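Local coordinates for cytoplasmic protein (Cryptococcus neoformans var. grubii serotype A, PDB 7LPO) that probably hydrolyses steryl beta-glucosides, releasing the sugar from the sterol, as a glycosidase of glycosyl hydrolase family 5, at residues A[71-76]-A[121-126]. Residues are numbered along the deposited sequence; the frame is centred on the assembly and turned at random.
Sequences DFINKP and MDYIIA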
ATOM      1  N   ASP A  71      -1.000 -21.698  -4.934  1.00 23.76           N
ATOM      2  CA  ASP A  71      -1.641 -22.100  -3.689  1.00 22.85           C
ATOM      3  C   ASP A  71      -1.495 -20.959  -2.690  1.00 21.65           C
ATOM      4  O   ASP A  71      -0.495 -20.849  -1.980  1.00 22.08           O
ATOM      5  CB  ASP A  71      -1.040 -23.390  -3.153  1.00 26.89           C
ATOM      6  CG  ASP A  71      -1.628 -23.775  -1.822  1.00 30.17           C
ATOM      7  OD1 ASP A  71      -2.794 -23.402  -1.572  1.00 31.80           O
ATOM      8  OD2 ASP A  71      -0.929 -24.420  -1.023  1.00 31.36           O
ATOM      9  N   PHE A  72      -2.513 -20.103  -2.641  1.00 16.22           N
ATOM     10  CA  PHE A  72      -2.594 -19.020  -1.678  1.00 18.89           C
ATOM     11  C   PHE A  72      -3.560 -19.309  -0.542  1.00 20.51           C
ATOM     12  O   PHE A  72      -3.727 -18.456   0.333  1.00 20.44           O
ATOM     13  CB  PHE A  72      -3.028 -17.731  -2.374  1.00 19.34           C
ATOM     14  CG  PHE A  72      -1.970 -17.120  -3.238  1.00 19.05           C
ATOM     15  CD1 PHE A  72      -1.696 -17.632  -4.503  1.00 19.93           C
ATOM     16  CD2 PHE A  72      -1.256 -16.033  -2.794  1.00 19.44           C
ATOM     17  CE1 PHE A  72      -0.729 -17.065  -5.301  1.00 21.33           C
ATOM     18  CE2 PHE A  72      -0.284 -15.454  -3.586  1.00 22.17           C
ATOM     19  CZ  PHE A  72      -0.023 -15.959  -4.839  1.00 22.79           C
ATOM     20  N   ILE A  73      -4.196 -20.481  -0.526  1.00 26.74           N
ATOM     21  CA  ILE A  73      -5.212 -20.747   0.484  1.00 27.44           C
ATOM     22  C   ILE A  73      -4.609 -20.632   1.875  1.00 23.76           C
ATOM     23  O   ILE A  73      -3.477 -21.071   2.124  1.00 23.51           O
ATOM     24  CB  ILE A  73      -5.839 -22.134   0.283  1.00 31.47           C
ATOM     25  CG1 ILE A  73      -6.577 -22.199  -1.051  1.00 33.74           C
ATOM     26  CG2 ILE A  73      -6.780 -22.451   1.435  1.00 34.08           C
ATOM     27  CD1 ILE A  73      -8.036 -21.839  -0.963  1.00 34.57           C
ATOM     28  N   ASN A  74      -5.378 -20.045   2.790  1.00 20.76           N
ATOM     29  CA  ASN A  74      -5.068 -19.884   4.206  1.00 23.55           C
ATOM     30  C   ASN A  74      -4.066 -18.768   4.465  1.00 27.64           C
ATOM     31  O   ASN A  74      -3.551 -18.664   5.585  1.00 31.01           O
ATOM     32  CB  ASN A  74      -4.567 -21.191   4.829  1.00 23.68           C
ATOM     33  CG  ASN A  74      -5.711 -22.108   5.229  1.00 25.53           C
ATOM     34  OD1 ASN A  74      -6.790 -21.647   5.617  1.00 23.91           O
ATOM     35  ND2 ASN A  74      -5.486 -23.411   5.124  1.00 29.50           N
ATOM     36  N   LYS A  75      -3.792 -17.918   3.481  1.00 27.32           N
ATOM     37  CA  LYS A  75      -3.174 -16.623   3.715  1.00 24.99           C
ATOM     38  C   LYS A  75      -4.159 -15.545   3.287  1.00 19.83           C
ATOM     39  O   LYS A  75      -4.665 -15.600   2.159  1.00 19.21           O
ATOM     40  CB  LYS A  75      -1.863 -16.469   2.937  1.00 29.52           C
ATOM     41  CG  LYS A  75      -0.768 -17.423   3.381  1.00 31.61           C
ATOM     42  CD  LYS A  75       0.228 -17.629   2.253  1.00 32.54           C
ATOM     43  CE  LYS A  75       1.645 -17.398   2.741  1.00 32.75           C
ATOM     44  NZ  LYS A  75       2.487 -16.847   1.649  1.00 32.56           N
ATOM     45  N   PRO A  76      -4.407 -14.520   4.104  1.00 20.15           N
ATOM     46  CA  PRO A  76      -3.590 -14.140   5.267  1.00 23.74           C
ATOM     47  C   PRO A  76      -3.849 -14.911   6.554  1.00 27.74           C
ATOM     48  O   PRO A  76      -2.969 -14.956   7.407  1.00 31.91           O
ATOM     49  CB  PRO A  76      -3.954 -12.657   5.475  1.00 21.79           C
ATOM     50  CG  PRO A  76      -5.401 -12.578   5.022  1.00 20.09           C
ATOM     51  CD  PRO A  76      -5.527 -13.586   3.871  1.00 20.49           C
ATOM     52  N   MET A 121     -11.210 -17.475  -4.281  1.00 20.06           N
ATOM     53  CA  MET A 121     -12.290 -16.521  -4.131  1.00 21.28           C
ATOM     54  C   MET A 121     -13.179 -16.851  -2.898  1.00 22.05           C
ATOM     55  O   MET A 121     -13.490 -15.985  -2.115  1.00 21.85           O
ATOM     56  CB  MET A 121     -13.181 -16.523  -5.351  1.00 19.46           C
ATOM     57  CG  MET A 121     -12.540 -16.063  -6.615  1.00 23.30           C
ATOM     58  SD  MET A 121     -13.693 -15.402  -7.782  1.00 28.83           S
ATOM     59  CE  MET A 121     -12.713 -14.791  -9.065  1.00 29.13           C
ATOM     60  N   ASP A 122     -13.541 -18.128  -2.791  1.00 20.34           N
ATOM     61  CA  ASP A 122     -14.390 -18.548  -1.663  1.00 21.34           C
ATOM     62  C   ASP A 122     -13.620 -18.513  -0.355  1.00 20.42           C
ATOM     63  O   ASP A 122     -14.209 -18.270   0.704  1.00 21.20           O
ATOM     64  CB  ASP A 122     -14.914 -19.957  -1.951  1.00 22.93           C
ATOM     65  CG  ASP A 122     -15.913 -19.994  -3.104  1.00 26.19           C
ATOM     66  OD1 ASP A 122     -16.482 -18.950  -3.453  1.00 29.18           O
ATOM     67  OD2 ASP A 122     -16.149 -21.077  -3.659  1.00 29.50           O
ATOM     68  N   TYR A 123     -12.309 -18.763  -0.403  1.00 18.06           N
ATOM     69  CA  TYR A 123     -11.496 -18.594   0.793  1.00 18.51           C
ATOM     70  C   TYR A 123     -11.533 -17.144   1.264  1.00 17.98           C
ATOM     71  O   TYR A 123     -11.719 -16.872   2.457  1.00 14.17           O
ATOM     72  CB  TYR A 123     -10.053 -19.029   0.540  1.00 19.13           C
ATOM     73  CG  TYR A 123      -9.114 -18.459   1.579  1.00 21.02           C
ATOM     74  CD1 TYR A 123      -8.972 -19.066   2.818  1.00 20.99           C
ATOM     75  CD2 TYR A 123      -8.402 -17.284   1.336  1.00 22.83           C
ATOM     76  CE1 TYR A 123      -8.133 -18.537   3.781  1.00 22.28           C
ATOM     77  CE2 TYR A 123      -7.557 -16.747   2.296  1.00 22.75           C
ATOM     78  CZ  TYR A 123      -7.425 -17.381   3.515  1.00 23.03           C
ATOM     79  OH  TYR A 123      -6.592 -16.858   4.479  1.00 23.79           O
ATOM     80  N   ILE A 124     -11.347 -16.196   0.337  1.00 15.30           N
ATOM     81  CA  ILE A 124     -11.399 -14.780   0.700  1.00 16.45           C
ATOM     82  C   ILE A 124     -12.741 -14.445   1.335  1.00 18.06           C
ATOM     83  O   ILE A 124     -12.809 -13.716   2.329  1.00 19.67           O
ATOM     84  CB  ILE A 124     -11.133 -13.889  -0.527  1.00 17.96           C
ATOM     85  CG1 ILE A 124      -9.662 -13.941  -0.938  1.00 18.40           C
ATOM     86  CG2 ILE A 124     -11.531 -12.464  -0.225  1.00 17.57           C
ATOM     87  CD1 ILE A 124      -9.391 -13.356  -2.314  1.00 17.91           C
ATOM     88  N   ILE A 125     -13.828 -14.963   0.765  1.00 19.03           N
ATOM     89  CA  ILE A 125     -15.158 -14.705   1.309  1.00 20.07           C
ATOM     90  C   ILE A 125     -15.258 -15.221   2.737  1.00 19.82           C
ATOM     91  O   ILE A 125     -15.818 -14.555   3.614  1.00 20.98           O
ATOM     92  CB  ILE A 125     -16.231 -15.331   0.398  1.00 22.48           C
ATOM     93  CG1 ILE A 125     -16.468 -14.414  -0.802  1.00 21.38           C
ATOM     94  CG2 ILE A 125     -17.510 -15.597   1.173  1.00 22.29           C
ATOM     95  CD1 ILE A 125     -17.173 -15.084  -1.961  1.00 20.43           C
ATOM     96  N   ALA A 126     -14.719 -16.415   2.990  1.00 21.80           N
ATOM     97  CA  ALA A 126     -14.718 -16.961   4.343  1.00 20.38           C
ATOM     98  C   ALA A 126     -13.927 -16.071   5.292  1.00 20.63           C
ATOM     99  O   ALA A 126     -14.349 -15.833   6.428  1.00 22.10           O
ATOM    100  CB  ALA A 126     -14.131 -18.376   4.333  1.00 20.27           C
TER
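Tyr123, on helix 118-133 of the TIM-barrel-type catalytic region expected of a family 5 glycosidase, lays its ring against the type II beta turn that runs from Phe72 to Lys75 in the loop between helices 61-66 and 83-93. The turn is closed by Lys75 N bonding to Phe72 O, and its backbone is what the ring mainly meets. Asn74 N lies over one face of the Tyr123 ring, 3.3 Å above its plane and displaced toward the rim, with Asn74 CA 3.4 Å from Tyr123 CE1. A chi1 of 161°, which sets CG opposite the backbone N, carries the Tyr123 ring out to the Lys75-Pro76 peptide, which is cis. There Pro76 CD comes up near the ring plane, 4.1 Å from Tyr123 CE2, while Lys75 O approaches that same CE2 obliquely at 3.1 Å. At the root of the side chain, Ile73 CD1 packs on Tyr123 CB at 3.8 Å; the two side chains run past one another in opposite directions. The amide of Asn74 stands almost upright to the ring, planes 86° apart, with OD1 3.9 Å from Tyr123 CE1. That amide is employed beyond the turn: OD1 accepts from Leu79 N and ND2 bonds to Asp80 OD2. Tyr123 OH lies 3.2 Å from Lys75 N, at an angle too poor for a hydrogen bond; it bonds instead to Leu77 O, just past the turn. Tyr120, whose ring meets that of Tyr123, bonds through its hydroxyl to Lys75 O. Between residues 71-76 and 121-126 the contact is thus packing without a hydrogen bond, while the hydroxyls of Tyr120 and Tyr123 add polar ties from the helix to two loop carbonyls, those of Lys75 and Leu77, in largely buried surroundings.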